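Local coordinates for protein putative Chlorite dismutase TA0507 (Thermoplasma acidophilum, PDB 3DTZ) that is of unknown function but belongs to the chlorite dismutase family, whose members generally bind heme and act as oxidoreductases, at residues T26-Y31 with S108-I113; Y139-P144 with I228-L233. All coordinates share one frame; numbering follows the deposited sequence. Where two conformers were deposited one is given.

Overall arrangement
Both contacts are antiparallel strand pairs of one strongly curved sheet, with centres about 11 Å apart. Along the chain they follow in series: contact 1 closes before contact 2 opens. In contact 1, strand 25-33 pairs with strand 106-116; in contact 2, strand 139-147 pairs with strand 229-234. Their apolar side chains meet on the concave side: Phe-110 CD2 lies 3.9 Å from Leu-229 CD1, Val-28 CG1 lies 4.0 Å from the same methyl, and Phe-110 CE1 is 4.0 Å from Pro-144 CG. The opposite sides carry helices and neighbouring subunits of the pentamer. Members of the family generally bind heme; both contacts are strand packing within the sheet.

Contact 1 (T26-Y31 with S108-I113); sequences TSVLSY and SSFSSI
Ser-30 and Ser-109 meet through their hydroxyls, OG to OG at 2.6 Å, a short bond in which either may donate. Ser-30 OG sits between its own backbone N and carbonyl carbon (chi1 67°), which carries it across to this partner and close to the CB of Phe-110. The carbonyl of Ser-30 is gripped twice: Ser-108 OG donates to Ser-30 O at 2.9 Å, nearly along the C=O axis, whereas Ser-109 N reaches the same oxygen at 2.8 Å from above the carbonyl plane. On the face bearing Leu-29, Tyr-31 and Ser-108, Ser-108 CB lies over the Tyr-31 ring, offset toward its rim and 4.0 Å from the centroid, a CH-pi contact. Ser-30 N donates to Phe-110 O at 3.0 Å, and Leu-29 CD2 packs on Ser-111 CB at 3.6 Å. Farther along, Ser-112 N donates to Val-28 O at 3.0 Å in a bent bond (135° at the hydrogen). A water joins Thr-26 O to Ser-112 OG.

Outside the pair, Ser-77 OG is a further partner of Ser-109 OG, and Gln-99 of helix 88-102 anchors Tyr-31 OH. Thr-75 of a second subunit bonds to Ser-108 OG through its hydroxyl and to Ser-111 OG through its backbone N, tying this strand pair into the pentamer. The register slips by one residue between Ser-30 and Tyr-31: the arrangement is an antiparallel beta ladder interrupted by a beta bulge, within the antiparallel, helix-backed sheet (alpha+beta fold) of the chlorite dismutase family.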
loop_
_atom_site.group_PDB
_atom_site.type_symbol
_atom_site.label_atom_id
_atom_site.label_comp_id
_atom_site.label_asym_id
_atom_site.label_seq_id
_atom_site.Cartn_x
_atom_site.Cartn_y
_atom_site.Cartn_z
ATOM N N THR D 26 23.670 12.606 3.476
ATOM C CA THR D 26 22.528 13.507 3.633
ATOM C C THR D 26 21.254 12.718 3.926
ATOM O O THR D 26 21.127 11.544 3.541
ATOM C CB THR D 26 22.353 14.437 2.422
ATOM O OG1 THR D 26 21.348 15.419 2.716
ATOM C CG2 THR D 26 21.987 13.629 1.134
ATOM N N SER D 27 20.313 13.384 4.605
ATOM C CA SER D 27 19.008 12.778 4.850
ATOM C C SER D 27 17.916 13.782 4.576
ATOM O O SER D 27 18.091 14.978 4.822
ATOM C CB SER D 27 18.896 12.293 6.296
ATOM O OG SER D 27 19.557 11.046 6.462
ATOM N N VAL D 28 16.798 13.269 4.071
ATOM C CA VAL D 28 15.592 14.074 3.956
ATOM C C VAL D 28 14.539 13.314 4.785
ATOM O O VAL D 28 14.356 12.116 4.582
ATOM C CB VAL D 28 15.135 14.194 2.490
ATOM C CG1 VAL D 28 13.833 14.991 2.416
ATOM C CG2 VAL D 28 16.270 14.885 1.616
ATOM N N LEU D 29 13.877 14.021 5.694
ATOM C CA LEU D 29 12.816 13.447 6.548
ATOM C C LEU D 29 11.558 14.283 6.368
ATOM O O LEU D 29 11.646 15.507 6.287
ATOM C CB LEU D 29 13.206 13.496 8.044
ATOM C CG LEU D 29 14.630 13.088 8.468
ATOM C CD1 LEU D 29 14.760 13.217 9.995
ATOM C CD2 LEU D 29 14.941 11.650 7.982
ATOM N N SER D 30 10.396 13.643 6.346
ATOM C CA SER D 30 9.150 14.412 6.372
ATOM C C SER D 30 8.215 13.879 7.462
ATOM O O SER D 30 8.282 12.696 7.818
ATOM C CB SER D 30 8.487 14.438 4.998
ATOM O OG SER D 30 8.032 13.143 4.613
ATOM N N TYR D 31 7.420 14.782 8.033
ATOM C CA TYR D 31 6.538 14.453 9.142
ATOM C C TYR D 31 5.197 15.101 8.949
ATOM O O TYR D 31 5.091 16.186 8.368
ATOM C CB TYR D 31 7.133 14.959 10.473
ATOM C CG TYR D 31 8.302 14.148 10.962
ATOM C CD1 TYR D 31 9.612 14.423 10.494
ATOM C CD2 TYR D 31 8.118 13.105 11.854
ATOM C CE1 TYR D 31 10.709 13.660 10.912
ATOM C CE2 TYR D 31 9.212 12.325 12.296
ATOM C CZ TYR D 31 10.491 12.621 11.824
ATOM O OH TYR D 31 11.543 11.867 12.247
ATOM N N SER D 108 6.320 10.139 10.879
ATOM C CA SER D 108 7.136 10.401 9.701
ATOM C C SER D 108 6.456 9.836 8.486
ATOM O O SER D 108 5.929 8.717 8.520
ATOM C CB SER D 108 8.534 9.824 9.842
ATOM O OG SER D 108 9.340 10.144 8.705
ATOM N N SER D 109 6.468 10.609 7.404
ATOM C CA SER D 109 5.910 10.133 6.141
ATOM C C SER D 109 6.973 9.738 5.098
ATOM O O SER D 109 6.636 9.114 4.073
ATOM C CB SER D 109 4.970 11.204 5.580
ATOM O OG SER D 109 5.679 12.422 5.464
ATOM N N PHE D 110 8.243 10.056 5.364
ATOM C CA PHE D 110 9.334 9.679 4.451
ATOM C C PHE D 110 10.666 9.834 5.157
ATOM O O PHE D 110 10.841 10.742 5.973
ATOM C CB PHE D 110 9.384 10.654 3.240
ATOM C CG PHE D 110 10.503 10.342 2.273
ATOM C CD1 PHE D 110 10.344 9.311 1.338
ATOM C CD2 PHE D 110 11.696 11.070 2.293
ATOM C CE1 PHE D 110 11.382 9.000 0.436
ATOM C CE2 PHE D 110 12.750 10.783 1.399
ATOM C CZ PHE D 110 12.600 9.755 0.471
ATOM N N SER D 111 11.615 8.965 4.835
ATOM C CA SER D 111 13.001 9.263 5.193
ATOM C C SER D 111 13.942 8.656 4.164
ATOM O O SER D 111 13.634 7.630 3.533
ATOM C CB SER D 111 13.334 8.764 6.611
ATOM O OG SER D 111 13.423 7.336 6.644
ATOM N N SER D 112 15.114 9.281 4.017
ATOM C CA SER D 112 16.134 8.710 3.128
ATOM C C SER D 112 17.480 8.983 3.767
ATOM O O SER D 112 17.608 9.897 4.547
ATOM C CB SER D 112 16.077 9.339 1.723
ATOM O OG SER D 112 16.371 10.720 1.764
ATOM N N ILE D 113 18.463 8.150 3.456
ATOM C CA ILE D 113 19.859 8.392 3.836
ATOM C C ILE D 113 20.674 8.013 2.606
ATOM O O ILE D 113 20.486 6.948 2.000
ATOM C CB ILE D 113 20.292 7.580 5.098
ATOM C CG1 ILE D 113 21.794 7.721 5.378
ATOM C CG2 ILE D 113 19.991 6.060 4.938
ATOM C CD1 ILE D 113 22.196 8.994 6.023
HETATM O O HOH W 1 19.026 11.142 1.568
#

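Contact 2 (Y139-P144 with I228-L233); sequences YFVAYP and ILLGRL
Ile-228 and Tyr-143 lie side by side and point the same way: Ile-228 CG1 packs on Tyr-143 CB at 3.7 Å, and its CD1 stands over one ring face, 4.3 Å from the centroid. The ring is brought there by a chi1 of 50°, with CG between the backbone N and the carbonyl carbon. Val-141 CG1 approaches the same ring at its edge, in plane, and also meets Ile-228 CG2 at 3.9 Å. Cut back to alanine, Ile-228 would lose CG1, CG2 and CD1, which is likely to leave this face of Tyr-143 without its methyl and open a gap beside Val-141 CG1. The other branch of Val-141, CG2, touches Leu-230 CD1 at 3.7 Å, the two side chains crossing obliquely. At the far end Arg-232 CD approaches Tyr-139 CE1 at 4.0 Å, with ring and guanidinium planes 72° apart; Arg-232 NH1 goes on to a salt bridge with Asp-89 of a third subunit. Four backbone bonds hold the ladder, two between Phe-140 and Gly-231 and two between Ala-142 and Leu-229.

Strand 194-200 pairs with the 139-144 side, and strand 64-72 with the 229-233 side. Ile-203 and Trp-206 of helix 203-213 pack on the face bearing Tyr-139, Val-141 and Leu-230, while on the reverse face Phe-140 stacks with Tyr-70 and Trp-82.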
loop_
_atom_site.group_PDB
_atom_site.type_symbol
_atom_site.label_atom_id
_atom_site.label_comp_id
_atom_site.label_asym_id
_atom_site.label_seq_id
_atom_site.Cartn_x
_atom_site.Cartn_y
_atom_site.Cartn_z
ATOM N N TYR D 139 12.690 27.224 -2.707
ATOM C CA TYR D 139 12.030 25.918 -2.840
ATOM C C TYR D 139 13.029 24.760 -2.871
ATOM O O TYR D 139 14.211 24.943 -3.184
ATOM C CB TYR D 139 11.171 25.842 -4.113
ATOM C CG TYR D 139 10.168 26.942 -4.214
ATOM C CD1 TYR D 139 8.968 26.878 -3.501
ATOM C CD2 TYR D 139 10.426 28.060 -5.003
ATOM C CE1 TYR D 139 8.025 27.931 -3.583
ATOM C CE2 TYR D 139 9.509 29.088 -5.114
ATOM C CZ TYR D 139 8.321 29.027 -4.401
ATOM O OH TYR D 139 7.435 30.072 -4.516
ATOM N N PHE D 140 12.518 23.574 -2.570
ATOM C CA PHE D 140 13.329 22.360 -2.469
ATOM C C PHE D 140 12.509 21.232 -3.086
ATOM O O PHE D 140 11.294 21.133 -2.831
ATOM C CB PHE D 140 13.552 22.071 -0.991
ATOM C CG PHE D 140 14.393 20.855 -0.692
ATOM C CD1 PHE D 140 15.732 20.781 -1.084
ATOM C CD2 PHE D 140 13.859 19.811 0.022
ATOM C CE1 PHE D 140 16.527 19.651 -0.791
ATOM C CE2 PHE D 140 14.658 18.697 0.345
ATOM C CZ PHE D 140 15.983 18.627 -0.055
ATOM N N VAL D 141 13.169 20.388 -3.872
ATOM C CA VAL D 141 12.518 19.205 -4.445
ATOM C C VAL D 141 13.411 18.038 -4.100
ATOM O O VAL D 141 14.614 18.117 -4.288
ATOM C CB VAL D 141 12.400 19.284 -5.985
ATOM C CG1 VAL D 141 11.928 17.949 -6.605
ATOM C CG2 VAL D 141 11.477 20.443 -6.394
ATOM N N ALA D 142 12.817 16.952 -3.615
ATOM C CA ALA D 142 13.580 15.743 -3.348
ATOM C C ALA D 142 12.772 14.554 -3.846
ATOM O O ALA D 142 11.557 14.497 -3.647
ATOM C CB ALA D 142 13.842 15.593 -1.852
ATOM N N TYR D 143 13.426 13.607 -4.490
ATOM C CA TYR D 143 12.741 12.330 -4.666
ATOM C C TYR D 143 13.704 11.177 -4.844
ATOM O O TYR D 143 14.817 11.381 -5.366
ATOM C CB TYR D 143 11.764 12.382 -5.841
ATOM C CG TYR D 143 12.355 12.923 -7.099
ATOM C CD1 TYR D 143 12.376 14.300 -7.320
ATOM C CD2 TYR D 143 12.854 12.072 -8.097
ATOM C CE1 TYR D 143 12.891 14.829 -8.471
ATOM C CE2 TYR D 143 13.394 12.611 -9.281
ATOM C CZ TYR D 143 13.394 13.999 -9.439
ATOM O OH TYR D 143 13.904 14.609 -10.569
ATOM N N PRO D 144 13.249 9.967 -4.462
ATOM C CA PRO D 144 14.010 8.776 -4.797
ATOM C C PRO D 144 13.928 8.491 -6.283
ATOM O O PRO D 144 12.957 8.887 -6.938
ATOM C CB PRO D 144 13.329 7.647 -4.006
ATOM C CG PRO D 144 12.134 8.194 -3.358
ATOM C CD PRO D 144 11.985 9.660 -3.762
ATOM N N ILE D 228 7.585 12.500 -4.819
ATOM C CA ILE D 228 8.303 13.736 -5.052
ATOM C C ILE D 228 7.856 14.743 -3.993
ATOM O O ILE D 228 6.664 15.094 -3.905
ATOM C CB ILE D 228 8.075 14.286 -6.489
ATOM C CG1 ILE D 228 8.562 13.264 -7.523
ATOM C CG2 ILE D 228 8.768 15.656 -6.665
ATOM C CD1 ILE D 228 8.686 13.823 -8.971
ATOM N N LEU D 229 8.811 15.185 -3.178
ATOM C CA LEU D 229 8.556 16.161 -2.125
ATOM C C LEU D 229 8.866 17.560 -2.657
ATOM O O LEU D 229 9.901 17.765 -3.267
ATOM C CB LEU D 229 9.451 15.884 -0.923
ATOM C CG LEU D 229 9.332 14.486 -0.271
ATOM C CD1 LEU D 229 10.119 14.440 0.983
ATOM C CD2 LEU D 229 7.890 14.160 0.017
ATOM N N LEU D 230 7.946 18.497 -2.450
ATOM C CA LEU D 230 8.164 19.893 -2.854
ATOM C C LEU D 230 7.937 20.730 -1.623
ATOM O O LEU D 230 6.851 20.678 -1.028
ATOM C CB LEU D 230 7.159 20.298 -3.942
ATOM C CG LEU D 230 7.168 21.772 -4.351
ATOM C CD1 LEU D 230 8.510 22.136 -5.001
ATOM C CD2 LEU D 230 5.995 22.108 -5.288
ATOM N N GLY D 231 8.967 21.495 -1.253
ATOM C CA GLY D 231 8.962 22.291 -0.044
ATOM C C GLY D 231 9.234 23.772 -0.277
ATOM O O GLY D 231 9.850 24.162 -1.283
ATOM N N ARG D 232 8.747 24.588 0.659
ATOM C CA ARG D 232 8.949 26.037 0.650
ATOM C C ARG D 232 9.790 26.345 1.895
ATOM O O ARG D 232 9.405 25.981 3.016
ATOM C CB ARG D 232 7.594 26.756 0.686
ATOM C CG ARG D 232 7.642 28.243 1.177
ATOM C CD ARG D 232 8.200 29.216 0.180
ATOM N NE ARG D 232 8.208 30.536 0.833
ATOM C CZ ARG D 232 7.167 31.369 0.917
ATOM N NH1 ARG D 232 6.007 31.097 0.321
ATOM N NH2 ARG D 232 7.305 32.513 1.579
ATOM N N LEU D 233 10.969 26.922 1.689
ATOM C CA LEU D 233 11.877 27.223 2.801
ATOM C C LEU D 233 11.177 28.000 3.937
ATOM O O LEU D 233 10.453 28.992 3.691
ATOM C CB LEU D 233 13.092 28.041 2.289
ATOM C CG LEU D 233 14.179 28.340 3.313
ATOM C CD1 LEU D 233 14.960 27.050 3.658
ATOM C CD2 LEU D 233 15.078 29.415 2.721
#